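Local structure of putative glycosyl hydrolase (Bacteroides thetaiotaomicron VPI-5482, 3K11) at residues Ile178-Phe189 with Glu228-Arg239. The protein is a putative glycosyl hydrolase of family 88, probably with hydrolase activity, whose precise function is not established. Residues are numbered along the deposited sequence; the frame is centred on the assembly and turned at random. Where two conformers were deposited one is given.
Sequences INKEYRLADGTF and EAVKQFLQFADR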
# COMPACT_ATOMS: atom_id res chain seq x y z
N ILE A 178 34.74 -13.62 16.41
CA ILE A 178 34.59 -13.15 17.78
C ILE A 178 35.65 -12.17 18.20
O ILE A 178 35.38 -11.31 19.06
CB ILE A 178 34.47 -14.35 18.79
CG1 ILE A 178 33.56 -13.95 19.95
CG2 ILE A 178 35.88 -14.87 19.20
CD1 ILE A 178 32.09 -13.82 19.59
N ASN A 179 36.83 -12.25 17.60
CA ASN A 179 37.93 -11.39 17.96
C ASN A 179 38.40 -10.34 16.94
O ASN A 179 39.00 -9.36 17.33
CB ASN A 179 39.15 -12.26 18.26
CG ASN A 179 38.94 -13.16 19.46
OD1 ASN A 179 38.44 -12.72 20.46
ND2 ASN A 179 39.38 -14.40 19.37
N LYS A 180 38.17 -10.56 15.65
CA LYS A 180 38.66 -9.67 14.63
C LYS A 180 37.63 -8.81 13.91
O LYS A 180 37.93 -7.69 13.51
CB LYS A 180 39.40 -10.50 13.62
CG LYS A 180 40.61 -11.21 14.25
CD LYS A 180 41.41 -11.90 13.17
CE LYS A 180 42.64 -12.63 13.77
NZ LYS A 180 43.42 -13.39 12.71
N GLU A 181 36.44 -9.34 13.72
CA GLU A 181 35.38 -8.59 13.05
C GLU A 181 35.15 -7.22 13.69
O GLU A 181 35.08 -7.12 14.92
CB GLU A 181 34.08 -9.41 13.08
CG GLU A 181 32.82 -8.69 12.55
CD GLU A 181 33.00 -8.05 11.18
OE1 GLU A 181 33.50 -8.73 10.25
OE2 GLU A 181 32.67 -6.86 11.04
N TYR A 182 35.01 -6.18 12.86
CA TYR A 182 34.72 -4.84 13.32
C TYR A 182 33.36 -4.79 14.02
O TYR A 182 32.39 -5.47 13.61
CB TYR A 182 34.68 -3.87 12.15
CG TYR A 182 34.52 -2.43 12.59
CD1 TYR A 182 35.58 -1.75 13.14
CD2 TYR A 182 33.33 -1.76 12.46
CE1 TYR A 182 35.44 -0.45 13.59
CE2 TYR A 182 33.18 -0.45 12.89
CZ TYR A 182 34.24 0.19 13.48
OH TYR A 182 34.14 1.48 13.92
N ARG A 183 33.31 -3.99 15.08
CA ARG A 183 32.08 -3.81 15.86
C ARG A 183 31.91 -2.34 16.21
O ARG A 183 32.88 -1.59 16.29
CB ARG A 183 32.18 -4.57 17.16
CG ARG A 183 32.28 -6.10 17.03
CD ARG A 183 32.83 -6.62 18.27
NE ARG A 183 33.02 -8.08 18.39
CZ ARG A 183 32.28 -8.90 19.16
NH1 ARG A 183 31.20 -8.47 19.81
NH2 ARG A 183 32.63 -10.18 19.28
N LEU A 184 30.66 -1.97 16.48
CA LEU A 184 30.35 -0.67 17.07
C LEU A 184 30.92 -0.61 18.48
O LEU A 184 31.38 -1.62 19.00
CB LEU A 184 28.82 -0.46 17.15
CG LEU A 184 27.97 -0.38 15.87
CD1 LEU A 184 26.51 -0.03 16.20
CD2 LEU A 184 28.56 0.59 14.85
N ALA A 185 30.87 0.56 19.12
CA ALA A 185 31.41 0.71 20.48
C ALA A 185 30.76 -0.27 21.46
O ALA A 185 31.43 -0.83 22.35
CB ALA A 185 31.25 2.16 20.97
N ASP A 186 29.47 -0.51 21.26
CA ASP A 186 28.72 -1.40 22.11
C ASP A 186 28.87 -2.88 21.77
O ASP A 186 28.22 -3.72 22.37
CB ASP A 186 27.27 -1.01 22.14
CG ASP A 186 26.53 -1.36 20.88
OD1 ASP A 186 27.12 -1.87 19.90
OD2 ASP A 186 25.33 -1.10 20.88
N GLY A 187 29.73 -3.20 20.81
CA GLY A 187 30.05 -4.60 20.51
C GLY A 187 29.27 -5.16 19.34
O GLY A 187 29.55 -6.25 18.89
N THR A 188 28.25 -4.46 18.86
CA THR A 188 27.43 -4.96 17.74
C THR A 188 28.26 -5.15 16.46
O THR A 188 29.01 -4.27 16.05
CB THR A 188 26.25 -4.02 17.40
OG1 THR A 188 25.59 -3.55 18.59
CG2 THR A 188 25.27 -4.70 16.39
N PHE A 189 28.17 -6.34 15.86
CA PHE A 189 28.88 -6.58 14.59
C PHE A 189 28.49 -5.49 13.59
O PHE A 189 27.32 -5.28 13.37
CB PHE A 189 28.52 -7.94 14.00
CG PHE A 189 28.95 -9.13 14.85
CD1 PHE A 189 30.25 -9.25 15.28
CD2 PHE A 189 28.06 -10.16 15.12
CE1 PHE A 189 30.65 -10.38 16.02
CE2 PHE A 189 28.47 -11.28 15.84
CZ PHE A 189 29.74 -11.37 16.29
N GLU A 228 26.36 -13.48 24.46
CA GLU A 228 26.79 -12.64 23.32
C GLU A 228 25.84 -12.76 22.16
O GLU A 228 25.50 -11.75 21.54
CB GLU A 228 28.21 -12.99 22.90
CG GLU A 228 28.79 -12.08 21.80
CD GLU A 228 28.95 -10.63 22.21
OE1 GLU A 228 28.88 -10.32 23.43
OE2 GLU A 228 29.16 -9.80 21.31
N ALA A 229 25.36 -13.97 21.88
CA ALA A 229 24.36 -14.15 20.80
C ALA A 229 23.10 -13.32 21.04
O ALA A 229 22.60 -12.60 20.14
CB ALA A 229 24.04 -15.64 20.64
N VAL A 230 22.59 -13.37 22.27
CA VAL A 230 21.43 -12.55 22.65
C VAL A 230 21.70 -11.03 22.59
O VAL A 230 20.88 -10.25 22.10
CB VAL A 230 20.89 -12.98 24.03
CG1 VAL A 230 19.81 -12.02 24.56
CG2 VAL A 230 20.29 -14.42 23.91
N LYS A 231 22.85 -10.63 23.09
CA LYS A 231 23.24 -9.23 23.09
C LYS A 231 23.28 -8.69 21.68
O LYS A 231 22.77 -7.62 21.39
CB LYS A 231 24.63 -9.11 23.73
CG LYS A 231 25.13 -7.68 23.88
CD LYS A 231 26.56 -7.59 24.42
CE LYS A 231 27.07 -6.08 24.40
NZ LYS A 231 28.54 -6.00 24.34
N GLN A 232 23.92 -9.43 20.77
CA GLN A 232 23.89 -9.03 19.36
C GLN A 232 22.47 -8.92 18.86
O GLN A 232 22.07 -7.93 18.24
CB GLN A 232 24.60 -10.10 18.50
CG GLN A 232 26.11 -10.14 18.72
CD GLN A 232 26.85 -8.92 18.23
OE1 GLN A 232 26.43 -8.26 17.31
NE2 GLN A 232 28.01 -8.66 18.85
N PHE A 233 21.70 -9.96 19.10
CA PHE A 233 20.32 -9.94 18.56
C PHE A 233 19.61 -8.67 18.98
O PHE A 233 19.00 -7.99 18.17
CB PHE A 233 19.54 -11.16 19.01
CG PHE A 233 18.20 -11.30 18.33
CD1 PHE A 233 17.05 -10.65 18.83
CD2 PHE A 233 18.06 -12.08 17.21
CE1 PHE A 233 15.84 -10.76 18.18
CE2 PHE A 233 16.78 -12.17 16.53
CZ PHE A 233 15.71 -11.51 17.02
N LEU A 234 19.66 -8.36 20.27
CA LEU A 234 18.85 -7.26 20.77
C LEU A 234 19.42 -5.90 20.40
O LEU A 234 18.68 -4.92 20.18
CB LEU A 234 18.71 -7.40 22.28
CG LEU A 234 17.95 -8.62 22.85
CD1 LEU A 234 18.07 -8.59 24.36
CD2 LEU A 234 16.45 -8.66 22.40
N GLN A 235 20.73 -5.82 20.29
CA GLN A 235 21.39 -4.54 19.89
C GLN A 235 21.12 -4.21 18.43
O GLN A 235 20.99 -3.04 18.06
CB GLN A 235 22.90 -4.60 20.23
CG GLN A 235 23.13 -4.40 21.73
CD GLN A 235 24.57 -4.40 22.18
OE1 GLN A 235 24.81 -4.26 23.39
NE2 GLN A 235 25.53 -4.58 21.27
N PHE A 236 21.10 -5.24 17.56
CA PHE A 236 20.65 -5.08 16.18
C PHE A 236 19.16 -4.70 16.18
O PHE A 236 18.74 -3.74 15.56
CB PHE A 236 20.78 -6.38 15.35
CG PHE A 236 22.13 -6.58 14.70
CD1 PHE A 236 22.41 -6.00 13.49
CD2 PHE A 236 23.08 -7.42 15.24
CE1 PHE A 236 23.63 -6.20 12.85
CE2 PHE A 236 24.32 -7.61 14.59
CZ PHE A 236 24.58 -6.99 13.41
N ALA A 237 18.34 -5.51 16.83
CA ALA A 237 16.87 -5.30 16.71
C ALA A 237 16.42 -3.94 17.23
O ALA A 237 15.54 -3.36 16.63
CB ALA A 237 16.07 -6.48 17.35
N ASP A 238 17.04 -3.45 18.31
CA ASP A 238 16.72 -2.12 18.87
C ASP A 238 16.72 -1.07 17.79
O ASP A 238 15.78 -0.27 17.64
CB ASP A 238 17.76 -1.71 19.93
CG ASP A 238 17.46 -0.36 20.57
OD1 ASP A 238 16.30 -0.21 21.04
OD2 ASP A 238 18.34 0.53 20.56
N ARG A 239 17.78 -1.11 17.00
CA ARG A 239 18.00 -0.11 15.96
C ARG A 239 17.29 -0.38 14.62
O ARG A 239 16.87 0.55 13.97
CB ARG A 239 19.48 -0.03 15.67
CG ARG A 239 20.25 0.45 16.90
CD ARG A 239 21.67 0.32 16.61
NE ARG A 239 22.59 0.93 17.57
CZ ARG A 239 23.39 0.26 18.40
NH1 ARG A 239 23.32 -1.07 18.56
NH2 ARG A 239 24.26 0.95 19.13
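The loop after helix 167-180 makes a type I beta turn, Leu184 to Gly187, against helix 222-240, and its backbone comes nearest at Thr188 and Gln232, with CA atoms 5.6 Å apart. Gln232 grips the loop backbone through both ends of its amide. Its OE1 accepts from Phe189 N on a lone pair, nearly straight at 170°, and its NE2 donates to Gly187 O. The bend at chi2 (-68°) lays this amide over a face of the Phe189 ring, the planes 19° apart. Gln232 NE2 also donates to Glu228 OE2, 2.9 Å away. Arg183 NH1 meets that same oxygen in a salt bridge, from the other face of the carboxylate, and binds Gly187 O as well. Lys231 NZ and Gln235 NE2 grip Asp186 O from opposite faces of its carbonyl plane. Gln235 NE2 also donates to Thr188 OG1, 2.9 Å away. Arg239 approaches Asp186 end-on, with NH2 2.9 Å and NH1 3.1 Å from the single oxygen OD2. Leu184 CD1 lies over a face of the Arg239 guanidinium. Asp186 OD1 takes Thr188 N and OG1. With an alanine here, Arg239 would probably lose its carboxylate mate, and Thr188 N and OG1 their shared acceptor. Thr188 CG2, anti to its own N, makes a CH-pi contact over the Phe236 ring, 3.7 Å from the centroid. A CB at Gly187 would be forced against Asp186 O, which by itself calls for glycine. The Asx turn shapes the loop from within, while Asp186 OD2 and the carbonyls of Asp186 and Gly187 hold it to the helix, consistent with the (alpha/alpha)6 barrel of family 88.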